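PDB 3AYV: xylose isomerase-like TIM barrel domain-containing protein from Thermus thermophilus, which is of unknown function but binds zinc ions, may help protect against oxidative stress and perhaps cuts DNA at abasic sites. Local coordinates for residues L5-S10 and L24-Y29; G50-H55 and L88-A93; F80-A85 and L129-L134; L157-D162 and L179-E184; H185-D190 and T219-V224. All coordinates share one frame; numbering follows the deposited sequence.

All five contacts belong to one TIM barrel of eight parallel strands. Contacts 1, 2 and 5 pair neighbouring strands, while contact 3 packs a helix and contact 4 a loop against the barrel. Contacts 1 and 2, centres about 9 Å apart, join through strands 25-29 and 52-55. Contact 3 ties helix 68-87, the connecting helix of contact 2, to strand 132-136; its centre is about 8 Å from that of contact 2. Contacts 4 and 5 share one zinc ion, held by Asp-162, His-187, Glu-223 and Glu-136. Contact 2 supplies His-55 to a second zinc, and one water, bound to both metals, is shared by contacts 2, 4 and 5. The barrel closes between contacts 5 and 1, where strand 219-222 runs beside strand 3-8.

Contact 1: residues L5-S10 and L24-Y29; sequences LAFPLS and LGAEVY
The Tyr-29 ring receives Pro-8 at its edge, in the ring plane, with CB of Pro-8 3.8 Å from CD2 of Tyr-29. The Phe-7 ring is approached obliquely by two methyl groups. CB of Ala-26 lies 3.6 Å from CE1 of Phe-7, and CG2 of Val-28 lies 3.6 Å from CZ of Phe-7. These residues sit on strands 3-8 and 25-29, the first two strands of the TIM barrel, joined by a beta-alpha-beta crossover through helix 12-22. Phe-7 places CG between its backbone N and carbonyl carbon (chi1 56°), which brings the ring back across its neighbour strand. Beyond the strands the ring packs on Ala-12, Ala-15 and Leu-19 of helix 12-22. Ala-6 and Glu-27 occupy the other face, inside the barrel. There the carboxylate of Glu-27 is gripped from outside the contact. OE1 bonds to NE2 of the zinc ligand His-187, and OE2 bonds to OG of Ser-53. Glu-27 is thus a second-shell residue that probably helps fix the rotation of the His-187 ring. Four backbone bonds join the strands in parallel, among them Glu-27 N to Leu-5 O at 2.9 Å. A fifth, past the end of strand 3-8, runs from Leu-9 N to Tyr-29 O at 2.9 Å, and CB of Leu-9 rests 3.9 Å from CG1 of Val-28.

Contact 2: residues G50-H55 and L88-A93; sequences GKLSVH and LGADRA. With ZN (zinc ion), chain E.
A beta-alpha-beta unit of the TIM barrel closes here, where Leu-52 and Val-54 of strand 52-55 meet the turn and first residues of strand 92-96. Helix 68-87 connects the two strands and ends in a Schellman motif, with Gly-89 at positive phi. The carbonyl of Leu-52 accepts the N-H of Asp-91 at 3.0 Å from O to N, nearly along the C=O axis. CA of Ala-90 gives the same oxygen a CA-H...O contact. Water 1 bridges the two segments, accepting from Leu-52 N and donating to Gly-89 O. One step on, Val-54 N bonds to Arg-92 O at 3.0 Å. Apolar branches fill the outer face. CD2 of Leu-52 touches CB of Ala-90 at 3.7 Å and also reaches CB of Leu-88. Val-54 spreads its two methyls: CG1 goes to Ala-90 and Leu-88, while CG2 lies 3.6 Å from CB of Ala-93. With chi1 at -57°, CG1 stands anti to the carbonyl carbon and CG2 between the backbone N and the carbonyl carbon, which sends the two methyls to different partners. OD1 of Asp-91 lies 3.1 Å from O of Leu-52, two acceptors side by side, while its OD2 forms a salt bridge with Arg-4. At the end of the strand His-55 binds zinc through NE2 at 2.3 Å, with His-96, Glu-136 and two waters. Behind the pair, Ala-85 of helix 68-87 packs on Val-54 and Ala-90, Leu-82 packs on Ala-93, and strand 25-29 runs along the far edge of strand 52-55.

Contact 3: residues F80-A85 and L129-L134; sequences FGLDRA and LGVRLL
Leu-82 turns its CG anti to the carbonyl carbon (chi1 -80°), which points the side chain out from helix 68-87 and brings its CD2 branch to Val-131 and Leu-133. Leu-133 instead has CG anti to its backbone N (chi1 -164°), and this swings CD1 back toward the helix. The two leucine side chains cross at about a right angle, with CD2 of Leu-82 4.1 Å from CD1 of Leu-133. The same CD2 lies 4.1 Å from CG1 of Val-131. In the TIM barrel this is an outer helix packing on the strand that follows its own unit: helix 68-87 leads into strand 92-96, yet reaches over to strand 132-136. Between them, Ala-93 of strand 92-96 touches both Leu-82 and Val-131. Helix 120-129 is closed by a Schellman motif, with Gly-130, the first residue beyond it, at positive phi, which redirects the chain toward the strand. The last residue of that helix, Leu-129, sets CD1 4.0 Å from CB of Leu-82. CD1 of Leu-129 also touches the carbonyl O of Leu-82 at 3.5 Å. It lies 3.8 Å from OD1 of Asp-83, an oxygen that forms a salt bridge with Arg-125 of helix 120-129.

Contact 4: residues L157-D162 and L179-E184; sequences LGFCFD and LALAPE. With ZN (zinc ion), chain F.
Phe-159 extends its ring from CB onto Leu-181 and Pro-183, with CG anti to the backbone N (chi1 175°). It belongs to strand 158-162 of the TIM barrel, and its partners lie in the loop that leads to strand 185-188. At the near side of the ring, CD2 of Phe-159 meets CB of Leu-181 and CB of Pro-183, each at 3.6 Å. CE2 touches both CB and CD1 of Leu-181; CE1 and, at the tip, CZ meet CD1. This methyl makes a CH-pi contact, 3.9 Å from the Phe-159 ring centroid and almost on its normal. The backbone N of Phe-161 lies over the opposite face toward the rim, and CD of Pro-183 is at the edge. Replacing Phe-159 by an alanine would probably open a gap beneath CD1 of Leu-181 and leave CB of Pro-183 without its ring partner. Phe-161 extends the packing, its CD2 3.8 Å from CD2 of Leu-179. Farther along, Asp-162 is a zinc ligand, its OD2 2.1 Å from the metal. OE1 of Glu-184 forms a salt bridge with NE of Arg-132. Water 4 accepts from Phe-159 N and lies 2.8 Å from OE2 of Glu-184, while Glu-184 N bonds to Phe-159 O at 3.1 Å.

Contact 5: residues H185-D190 and T219-V224; sequences HLHLND and TMVLEV. With ZN (zinc ion), chain F.
ND1 of His-187 and OE2 of Glu-223 lie just 3.0 Å apart without a hydrogen bond, because both bind the same zinc ion. Each atom is 2.4 Å from the metal, which Asp-162, Glu-136 and two waters also coordinate. The pair stands at the C-terminal end of strands 185-188 and 219-222, neighbours in the TIM barrel. There the carboxylate of Glu-223 lies over one face of the His-187 ring, toward its rim, with the two planes 34° apart. A bend at chi2 (-143°) folds Glu-223 back over the ring, and its CG makes a CH-pi contact with the same ring. OE1 of Glu-223 takes a weak hydrogen bond from water 2, itself a zinc ligand. Parallel backbone bonds hold the strands, including Val-221 N to Leu-186 O at 2.8 Å. On the inner face the His-185 ring packs obliquely on CG2 of Thr-219 and CG2 of Val-221. With an alanine at His-185 the ring is gone, and both methyls would probably lose a packing partner inside the barrel. On the outer face CD1 of Leu-188 sits 3.7 Å from CB of Met-220, and Leu-235 of helix 229-240 backs Leu-188 and Leu-222. Past the strands, ND2 of Asn-189 donates to O of Glu-223 at 2.9 Å, in the carbonyl plane and on a lone pair.

Contact 1: residues L5-S10 and L24-Y29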
# COMPACT_ATOMS: atom_id res chain seq x y z
N LEU A 5 -8.19 1.19 -8.36
CA LEU A 5 -7.04 0.91 -9.23
C LEU A 5 -5.79 1.68 -8.82
O LEU A 5 -5.83 2.90 -8.68
CB LEU A 5 -7.38 1.23 -10.70
CG LEU A 5 -6.26 0.91 -11.69
CD1 LEU A 5 -5.98 -0.59 -11.79
CD2 LEU A 5 -6.62 1.48 -13.07
N ALA A 6 -4.68 0.96 -8.65
CA ALA A 6 -3.37 1.58 -8.44
C ALA A 6 -2.80 2.09 -9.76
O ALA A 6 -2.80 1.37 -10.74
CB ALA A 6 -2.39 0.56 -7.82
N PHE A 7 -2.32 3.32 -9.76
CA PHE A 7 -1.57 3.87 -10.90
C PHE A 7 -0.66 4.98 -10.38
O PHE A 7 -0.99 5.65 -9.40
CB PHE A 7 -2.52 4.42 -12.00
CG PHE A 7 -3.50 5.47 -11.49
CD1 PHE A 7 -4.71 5.09 -10.94
CD2 PHE A 7 -3.19 6.82 -11.56
CE1 PHE A 7 -5.61 6.05 -10.46
CE2 PHE A 7 -4.07 7.80 -11.08
CZ PHE A 7 -5.30 7.41 -10.55
N PRO A 8 0.49 5.18 -11.03
CA PRO A 8 1.31 6.34 -10.67
C PRO A 8 0.68 7.65 -11.16
O PRO A 8 0.01 7.67 -12.21
CB PRO A 8 2.63 6.07 -11.39
CG PRO A 8 2.26 5.19 -12.54
CD PRO A 8 1.12 4.34 -12.06
N LEU A 9 0.92 8.72 -10.42
CA LEU A 9 0.53 10.06 -10.82
C LEU A 9 1.02 10.35 -12.25
O LEU A 9 0.32 11.00 -13.05
CB LEU A 9 1.08 11.08 -9.83
CG LEU A 9 0.79 12.56 -10.11
CD1 LEU A 9 -0.74 12.77 -10.18
CD2 LEU A 9 1.47 13.42 -9.05
N SER A 10 2.19 9.81 -12.59
CA SER A 10 2.80 10.01 -13.91
C SER A 10 1.97 9.40 -15.05
O SER A 10 2.18 9.74 -16.21
CB SER A 10 4.23 9.47 -13.95
OG SER A 10 4.26 8.07 -13.71
N LEU A 24 -14.25 2.22 -10.85
CA LEU A 24 -13.24 1.97 -9.82
C LEU A 24 -12.84 3.25 -9.09
O LEU A 24 -12.89 4.37 -9.64
CB LEU A 24 -12.01 1.29 -10.44
CG LEU A 24 -12.21 -0.14 -10.96
CD1 LEU A 24 -10.99 -0.59 -11.71
CD2 LEU A 24 -12.51 -1.11 -9.83
N GLY A 25 -12.44 3.08 -7.83
CA GLY A 25 -11.78 4.14 -7.10
C GLY A 25 -10.30 4.22 -7.51
O GLY A 25 -9.86 3.54 -8.45
N ALA A 26 -9.53 5.04 -6.80
CA ALA A 26 -8.14 5.27 -7.19
C ALA A 26 -7.20 5.11 -6.00
O ALA A 26 -7.53 5.51 -4.89
CB ALA A 26 -7.97 6.66 -7.76
N GLU A 27 -6.03 4.52 -6.24
CA GLU A 27 -4.91 4.68 -5.31
C GLU A 27 -3.72 5.17 -6.11
O GLU A 27 -3.13 4.43 -6.92
CB GLU A 27 -4.58 3.37 -4.58
CG GLU A 27 -3.46 3.58 -3.58
CD GLU A 27 -3.47 2.60 -2.45
OE1 GLU A 27 -2.59 1.73 -2.43
OE2 GLU A 27 -4.36 2.70 -1.58
N VAL A 28 -3.37 6.43 -5.89
CA VAL A 28 -2.39 7.11 -6.72
C VAL A 28 -1.01 7.08 -6.07
O VAL A 28 -0.84 7.54 -4.94
CB VAL A 28 -2.76 8.59 -6.94
CG1 VAL A 28 -1.80 9.19 -7.99
CG2 VAL A 28 -4.21 8.72 -7.39
N TYR A 29 -0.04 6.55 -6.80
CA TYR A 29 1.33 6.57 -6.30
C TYR A 29 1.97 7.90 -6.61
O TYR A 29 1.95 8.38 -7.75
CB TYR A 29 2.11 5.40 -6.90
CG TYR A 29 3.61 5.60 -6.85
CD1 TYR A 29 4.33 5.41 -5.67
CD2 TYR A 29 4.32 5.91 -8.01
CE1 TYR A 29 5.72 5.56 -5.62
CE2 TYR A 29 5.72 6.08 -7.99
CZ TYR A 29 6.41 5.89 -6.80
OH TYR A 29 7.80 6.03 -6.81

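Contact 2: residues G50-H55 and L88-A93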
# COMPACT_ATOMS: atom_id res chain seq x y z
N GLY A 50 -14.67 10.44 -6.41
CA GLY A 50 -14.78 8.99 -6.23
C GLY A 50 -13.71 8.71 -5.19
O GLY A 50 -12.93 9.61 -4.87
N LYS A 51 -13.68 7.50 -4.64
CA LYS A 51 -12.81 7.22 -3.50
C LYS A 51 -11.34 7.22 -3.93
O LYS A 51 -10.98 6.64 -4.95
CB LYS A 51 -13.22 5.93 -2.79
CG LYS A 51 -14.55 6.09 -2.01
CD LYS A 51 -15.08 4.76 -1.47
CE LYS A 51 -16.33 4.97 -0.62
NZ LYS A 51 -17.21 3.77 -0.66
N LEU A 52 -10.52 7.91 -3.15
CA LEU A 52 -9.10 8.05 -3.49
C LEU A 52 -8.22 7.83 -2.26
O LEU A 52 -8.50 8.34 -1.17
CB LEU A 52 -8.82 9.41 -4.12
CG LEU A 52 -7.38 9.69 -4.59
CD1 LEU A 52 -7.36 10.61 -5.78
CD2 LEU A 52 -6.46 10.26 -3.45
N SER A 53 -7.16 7.06 -2.46
CA SER A 53 -6.13 6.87 -1.46
C SER A 53 -4.81 7.10 -2.19
O SER A 53 -4.79 7.26 -3.41
CB SER A 53 -6.20 5.47 -0.83
OG SER A 53 -6.32 4.44 -1.81
N VAL A 54 -3.70 7.17 -1.45
CA VAL A 54 -2.41 7.36 -2.13
C VAL A 54 -1.41 6.32 -1.66
O VAL A 54 -1.53 5.79 -0.55
CB VAL A 54 -1.77 8.77 -1.91
CG1 VAL A 54 -2.71 9.90 -2.35
CG2 VAL A 54 -1.36 8.93 -0.46
N HIS A 55 -0.44 6.03 -2.52
CA HIS A 55 0.76 5.29 -2.09
C HIS A 55 1.88 6.30 -1.96
O HIS A 55 2.23 6.99 -2.92
CB HIS A 55 1.13 4.23 -3.13
CG HIS A 55 2.05 3.18 -2.59
ND1 HIS A 55 3.27 3.48 -2.01
CD2 HIS A 55 1.91 1.84 -2.50
CE1 HIS A 55 3.84 2.36 -1.59
NE2 HIS A 55 3.05 1.35 -1.89
N LEU A 88 -5.49 16.04 -2.26
CA LEU A 88 -6.30 15.22 -3.14
C LEU A 88 -7.52 14.65 -2.45
O LEU A 88 -8.30 13.93 -3.07
CB LEU A 88 -5.45 14.08 -3.73
CG LEU A 88 -4.29 14.46 -4.64
CD1 LEU A 88 -3.42 13.23 -4.83
CD2 LEU A 88 -4.79 14.99 -5.99
N GLY A 89 -7.70 14.97 -1.16
CA GLY A 89 -8.80 14.40 -0.37
C GLY A 89 -8.71 12.89 -0.14
O GLY A 89 -9.73 12.20 -0.07
N ALA A 90 -7.49 12.37 -0.02
CA ALA A 90 -7.29 10.94 0.22
C ALA A 90 -7.82 10.51 1.56
O ALA A 90 -7.68 11.25 2.55
CB ALA A 90 -5.77 10.58 0.12
N ASP A 91 -8.43 9.34 1.61
CA ASP A 91 -8.87 8.79 2.89
C ASP A 91 -7.72 8.08 3.61
O ASP A 91 -7.61 8.15 4.84
CB ASP A 91 -10.13 7.91 2.78
CG ASP A 91 -9.95 6.66 1.88
OD1 ASP A 91 -8.89 6.46 1.23
OD2 ASP A 91 -10.91 5.86 1.83
N ARG A 92 -6.83 7.47 2.81
CA ARG A 92 -5.74 6.64 3.36
C ARG A 92 -4.44 6.90 2.60
O ARG A 92 -4.47 7.31 1.43
CB ARG A 92 -6.11 5.16 3.21
CG ARG A 92 -7.30 4.74 4.04
CD ARG A 92 -8.03 3.52 3.47
NE ARG A 92 -9.05 3.09 4.44
CZ ARG A 92 -9.43 1.84 4.65
NH1 ARG A 92 -8.88 0.84 3.98
NH2 ARG A 92 -10.37 1.59 5.56
N ALA A 93 -3.30 6.65 3.27
CA ALA A 93 -1.99 6.77 2.62
C ALA A 93 -1.20 5.56 3.03
O ALA A 93 -1.11 5.23 4.23
CB ALA A 93 -1.25 8.07 3.06
ZN ZN E . 3.37 -0.92 -1.82
O HOH W 1 -11.35 9.95 -1.11
O HOH W 2 2.13 -1.43 -3.44
O HOH W 3 4.84 -1.28 -3.75

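Contact 3: residues F80-A85 and L129-L134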
# COMPACT_ATOMS: atom_id res chain seq x y z
N PHE A 80 5.73 15.28 2.92
CA PHE A 80 5.24 16.02 1.75
C PHE A 80 4.17 15.22 1.02
O PHE A 80 3.12 15.78 0.63
CB PHE A 80 6.38 16.44 0.82
CG PHE A 80 5.99 17.56 -0.12
CD1 PHE A 80 5.26 18.65 0.36
CD2 PHE A 80 6.32 17.51 -1.46
CE1 PHE A 80 4.88 19.69 -0.49
CE2 PHE A 80 5.95 18.56 -2.32
CZ PHE A 80 5.24 19.63 -1.85
N GLY A 81 4.40 13.91 0.88
CA GLY A 81 3.42 13.01 0.29
C GLY A 81 2.09 13.10 1.05
O GLY A 81 1.02 13.08 0.43
N LEU A 82 2.17 13.20 2.38
CA LEU A 82 0.94 13.31 3.19
C LEU A 82 0.23 14.65 2.89
O LEU A 82 -0.99 14.69 2.77
CB LEU A 82 1.19 13.15 4.69
CG LEU A 82 1.35 11.72 5.23
CD1 LEU A 82 1.83 11.77 6.67
CD2 LEU A 82 0.07 10.86 5.09
N ASP A 83 0.99 15.73 2.77
CA ASP A 83 0.41 17.03 2.33
C ASP A 83 -0.37 16.90 1.03
O ASP A 83 -1.52 17.37 0.92
CB ASP A 83 1.50 18.09 2.17
CG ASP A 83 2.08 18.56 3.48
OD1 ASP A 83 1.41 18.42 4.54
OD2 ASP A 83 3.22 19.06 3.47
N ARG A 84 0.24 16.28 0.03
CA ARG A 84 -0.41 16.03 -1.25
C ARG A 84 -1.64 15.13 -1.16
O ARG A 84 -2.64 15.35 -1.86
CB ARG A 84 0.60 15.48 -2.26
CG ARG A 84 1.68 16.48 -2.68
CD ARG A 84 1.10 17.76 -3.32
NE ARG A 84 2.13 18.50 -4.06
CZ ARG A 84 1.93 19.69 -4.61
NH1 ARG A 84 0.75 20.31 -4.48
NH2 ARG A 84 2.92 20.27 -5.30
N ALA A 85 -1.56 14.08 -0.33
CA ALA A 85 -2.68 13.18 -0.09
C ALA A 85 -3.89 13.97 0.41
O ALA A 85 -5.01 13.79 -0.09
CB ALA A 85 -2.27 12.11 0.95
N LEU A 129 -3.93 16.01 9.41
CA LEU A 129 -4.58 16.06 8.10
C LEU A 129 -5.87 15.25 7.92
O LEU A 129 -6.59 15.43 6.94
CB LEU A 129 -3.55 15.71 6.99
CG LEU A 129 -2.41 16.72 6.83
CD1 LEU A 129 -1.25 16.10 5.96
CD2 LEU A 129 -2.86 18.06 6.21
N GLY A 130 -6.15 14.33 8.84
CA GLY A 130 -7.32 13.49 8.74
C GLY A 130 -7.15 12.36 7.74
O GLY A 130 -8.13 11.85 7.20
N VAL A 131 -5.91 11.96 7.51
CA VAL A 131 -5.57 10.88 6.57
C VAL A 131 -5.18 9.66 7.41
O VAL A 131 -4.38 9.76 8.36
CB VAL A 131 -4.38 11.30 5.68
CG1 VAL A 131 -3.91 10.13 4.77
CG2 VAL A 131 -4.74 12.57 4.85
N ARG A 132 -5.77 8.50 7.10
CA ARG A 132 -5.47 7.26 7.81
C ARG A 132 -4.17 6.66 7.24
O ARG A 132 -4.09 6.44 6.04
CB ARG A 132 -6.62 6.28 7.61
CG ARG A 132 -6.40 4.85 8.12
CD ARG A 132 -6.23 4.81 9.65
NE ARG A 132 -6.29 3.44 10.16
CZ ARG A 132 -6.06 3.11 11.43
NH1 ARG A 132 -5.77 4.06 12.30
NH2 ARG A 132 -6.12 1.83 11.82
N LEU A 133 -3.18 6.41 8.11
CA LEU A 133 -1.85 5.93 7.66
C LEU A 133 -1.81 4.43 7.73
O LEU A 133 -2.21 3.83 8.73
CB LEU A 133 -0.75 6.50 8.56
CG LEU A 133 0.70 6.47 8.11
CD1 LEU A 133 0.89 7.28 6.80
CD2 LEU A 133 1.64 7.00 9.19
N LEU A 134 -1.31 3.79 6.67
CA LEU A 134 -1.31 2.33 6.61
C LEU A 134 0.07 1.84 6.25
O LEU A 134 0.63 2.26 5.26
CB LEU A 134 -2.29 1.80 5.55
CG LEU A 134 -3.73 2.31 5.67
CD1 LEU A 134 -4.49 1.98 4.39
CD2 LEU A 134 -4.38 1.65 6.89

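Contact 4: residues L157-D162 and L179-E184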
# COMPACT_ATOMS: atom_id res chain seq x y z
N LEU A 157 -2.21 3.49 13.64
CA LEU A 157 -1.56 3.00 12.41
C LEU A 157 -2.26 1.73 11.95
O LEU A 157 -2.43 0.78 12.73
CB LEU A 157 -0.10 2.71 12.70
CG LEU A 157 0.76 2.22 11.54
CD1 LEU A 157 0.82 3.32 10.47
CD2 LEU A 157 2.15 1.86 12.11
N GLY A 158 -2.67 1.70 10.69
CA GLY A 158 -3.32 0.50 10.17
C GLY A 158 -2.34 -0.34 9.36
O GLY A 158 -1.18 0.07 9.17
N PHE A 159 -2.82 -1.48 8.88
CA PHE A 159 -2.04 -2.44 8.11
C PHE A 159 -2.67 -2.68 6.73
O PHE A 159 -3.89 -2.84 6.61
CB PHE A 159 -1.94 -3.76 8.90
CG PHE A 159 -1.23 -4.87 8.15
CD1 PHE A 159 0.06 -4.67 7.65
CD2 PHE A 159 -1.87 -6.09 7.92
CE1 PHE A 159 0.72 -5.68 6.92
CE2 PHE A 159 -1.21 -7.12 7.22
CZ PHE A 159 0.09 -6.91 6.71
N CYS A 160 -1.82 -2.66 5.70
CA CYS A 160 -2.22 -3.02 4.34
C CYS A 160 -1.51 -4.33 3.99
O CYS A 160 -0.27 -4.39 4.01
CB CYS A 160 -1.79 -1.90 3.37
SG CYS A 160 -2.06 -2.38 1.62
N PHE A 161 -2.27 -5.37 3.66
CA PHE A 161 -1.68 -6.66 3.33
C PHE A 161 -1.54 -6.81 1.83
O PHE A 161 -2.52 -6.70 1.08
CB PHE A 161 -2.54 -7.82 3.87
CG PHE A 161 -2.05 -9.21 3.49
CD1 PHE A 161 -0.70 -9.57 3.61
CD2 PHE A 161 -2.95 -10.17 3.00
CE1 PHE A 161 -0.28 -10.85 3.26
CE2 PHE A 161 -2.54 -11.46 2.68
CZ PHE A 161 -1.19 -11.80 2.80
N ASP A 162 -0.31 -7.11 1.41
CA ASP A 162 -0.01 -7.46 0.06
C ASP A 162 0.45 -8.91 0.03
O ASP A 162 1.57 -9.20 0.44
CB ASP A 162 1.11 -6.56 -0.48
CG ASP A 162 1.34 -6.77 -1.97
OD1 ASP A 162 1.59 -7.90 -2.42
OD2 ASP A 162 1.26 -5.79 -2.71
N LEU A 179 -2.82 -12.13 7.65
CA LEU A 179 -4.23 -11.81 7.90
C LEU A 179 -4.55 -11.61 9.39
O LEU A 179 -5.45 -10.85 9.74
CB LEU A 179 -5.10 -12.92 7.32
CG LEU A 179 -5.07 -12.93 5.78
CD1 LEU A 179 -5.78 -14.17 5.19
CD2 LEU A 179 -5.65 -11.65 5.23
N ALA A 180 -3.79 -12.29 10.25
CA ALA A 180 -3.95 -12.16 11.70
C ALA A 180 -3.65 -10.74 12.22
O ALA A 180 -4.02 -10.39 13.35
CB ALA A 180 -3.12 -13.22 12.45
N LEU A 181 -3.02 -9.92 11.39
CA LEU A 181 -2.73 -8.52 11.75
C LEU A 181 -3.93 -7.62 11.48
O LEU A 181 -3.88 -6.42 11.69
CB LEU A 181 -1.52 -7.99 10.97
CG LEU A 181 -0.14 -8.57 11.29
CD1 LEU A 181 0.92 -7.91 10.39
CD2 LEU A 181 0.23 -8.35 12.76
N ALA A 182 -4.98 -8.22 10.92
CA ALA A 182 -6.23 -7.51 10.70
C ALA A 182 -6.11 -6.36 9.68
O ALA A 182 -6.44 -5.21 9.96
CB ALA A 182 -6.86 -7.04 12.08
N PRO A 183 -5.65 -6.68 8.45
CA PRO A 183 -5.54 -5.62 7.44
C PRO A 183 -6.88 -4.94 7.15
O PRO A 183 -7.89 -5.62 6.93
CB PRO A 183 -5.05 -6.36 6.18
CG PRO A 183 -5.43 -7.79 6.39
CD PRO A 183 -5.35 -8.02 7.90
N GLU A 184 -6.87 -3.62 7.13
CA GLU A 184 -8.07 -2.89 6.75
C GLU A 184 -8.07 -2.54 5.27
O GLU A 184 -9.05 -2.01 4.76
CB GLU A 184 -8.28 -1.66 7.65
CG GLU A 184 -7.28 -0.54 7.47
CD GLU A 184 -7.25 0.41 8.66
OE1 GLU A 184 -7.56 1.59 8.45
OE2 GLU A 184 -6.90 -0.03 9.78
ZN ZN F . 1.44 -3.68 -2.53
O HOH W 4 -5.39 -2.34 9.75
O HOH W 2 2.13 -1.43 -3.44
O HOH W 5 2.70 -3.86 -4.59

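Contact 5: residues H185-D190 and T219-V224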
# COMPACT_ATOMS: atom_id res chain seq x y z
N HIS A 185 -6.97 -2.89 4.58
CA HIS A 185 -6.69 -2.42 3.23
C HIS A 185 -5.94 -3.57 2.59
O HIS A 185 -5.03 -4.14 3.20
CB HIS A 185 -5.77 -1.20 3.31
CG HIS A 185 -5.92 -0.22 2.20
ND1 HIS A 185 -4.96 -0.05 1.22
CD2 HIS A 185 -6.89 0.68 1.93
CE1 HIS A 185 -5.33 0.92 0.41
NE2 HIS A 185 -6.51 1.37 0.81
N LEU A 186 -6.35 -3.96 1.39
CA LEU A 186 -5.68 -5.07 0.72
C LEU A 186 -5.14 -4.66 -0.62
O LEU A 186 -5.82 -3.97 -1.39
CB LEU A 186 -6.59 -6.30 0.59
CG LEU A 186 -6.71 -7.00 1.95
CD1 LEU A 186 -7.99 -6.56 2.64
CD2 LEU A 186 -6.56 -8.53 1.86
N HIS A 187 -3.89 -5.04 -0.86
CA HIS A 187 -3.27 -4.86 -2.17
C HIS A 187 -3.37 -6.18 -2.90
O HIS A 187 -2.81 -7.18 -2.46
CB HIS A 187 -1.82 -4.42 -2.01
CG HIS A 187 -1.66 -2.94 -1.82
ND1 HIS A 187 -0.42 -2.33 -1.79
CD2 HIS A 187 -2.57 -1.95 -1.70
CE1 HIS A 187 -0.58 -1.03 -1.61
NE2 HIS A 187 -1.87 -0.77 -1.57
N LEU A 188 -4.11 -6.17 -4.00
CA LEU A 188 -4.46 -7.41 -4.71
C LEU A 188 -3.81 -7.53 -6.06
O LEU A 188 -3.82 -6.59 -6.85
CB LEU A 188 -5.97 -7.50 -4.90
CG LEU A 188 -6.82 -7.51 -3.61
CD1 LEU A 188 -8.28 -7.58 -4.08
CD2 LEU A 188 -6.48 -8.71 -2.77
N ASN A 189 -3.23 -8.70 -6.30
CA ASN A 189 -2.74 -9.10 -7.62
C ASN A 189 -2.33 -10.56 -7.51
O ASN A 189 -2.56 -11.16 -6.46
CB ASN A 189 -1.60 -8.19 -8.11
CG ASN A 189 -0.41 -8.14 -7.15
OD1 ASN A 189 -0.06 -9.14 -6.53
ND2 ASN A 189 0.20 -6.95 -7.04
N ASP A 190 -1.76 -11.13 -8.58
CA ASP A 190 -1.23 -12.48 -8.50
C ASP A 190 0.22 -12.55 -9.00
O ASP A 190 0.72 -11.63 -9.65
CB ASP A 190 -2.14 -13.48 -9.24
CG ASP A 190 -2.24 -14.82 -8.51
OD1 ASP A 190 -1.37 -15.12 -7.66
OD2 ASP A 190 -3.16 -15.61 -8.82
N THR A 219 -11.43 -2.15 1.84
CA THR A 219 -10.93 -1.47 0.66
C THR A 219 -9.92 -2.40 -0.01
O THR A 219 -9.04 -2.96 0.66
CB THR A 219 -10.32 -0.12 0.99
OG1 THR A 219 -11.32 0.71 1.61
CG2 THR A 219 -9.84 0.58 -0.29
N MET A 220 -10.09 -2.58 -1.32
CA MET A 220 -9.23 -3.43 -2.12
C MET A 220 -8.65 -2.63 -3.27
O MET A 220 -9.38 -1.92 -3.98
CB MET A 220 -10.01 -4.64 -2.62
CG MET A 220 -10.31 -5.65 -1.52
SD MET A 220 -11.51 -6.84 -2.09
CE MET A 220 -12.95 -5.76 -2.29
N VAL A 221 -7.33 -2.72 -3.43
CA VAL A 221 -6.63 -1.97 -4.45
C VAL A 221 -6.07 -2.98 -5.45
O VAL A 221 -5.36 -3.90 -5.07
CB VAL A 221 -5.43 -1.16 -3.88
CG1 VAL A 221 -4.69 -0.43 -5.03
CG2 VAL A 221 -5.91 -0.14 -2.86
N LEU A 222 -6.43 -2.83 -6.71
CA LEU A 222 -5.89 -3.68 -7.75
C LEU A 222 -4.54 -3.11 -8.17
O LEU A 222 -4.45 -2.10 -8.85
CB LEU A 222 -6.85 -3.77 -8.94
CG LEU A 222 -8.24 -4.32 -8.57
CD1 LEU A 222 -9.14 -4.31 -9.81
CD2 LEU A 222 -8.12 -5.74 -8.01
N GLU A 223 -3.49 -3.79 -7.72
CA GLU A 223 -2.13 -3.41 -8.02
C GLU A 223 -1.69 -4.26 -9.20
O GLU A 223 -0.90 -5.19 -9.06
CB GLU A 223 -1.28 -3.66 -6.80
CG GLU A 223 -1.54 -2.56 -5.80
CD GLU A 223 -0.33 -2.19 -5.09
OE1 GLU A 223 -0.02 -0.96 -5.00
OE2 GLU A 223 0.30 -3.16 -4.62
N VAL A 224 -2.27 -3.94 -10.35
CA VAL A 224 -2.19 -4.79 -11.53
C VAL A 224 -1.66 -3.96 -12.69
O VAL A 224 -2.12 -2.84 -12.94
CB VAL A 224 -3.59 -5.39 -11.87
CG1 VAL A 224 -3.61 -6.09 -13.21
CG2 VAL A 224 -4.01 -6.39 -10.78
ZN ZN F . 1.44 -3.68 -2.53
O HOH W 2 2.13 -1.43 -3.44
O HOH W 5 2.70 -3.86 -4.59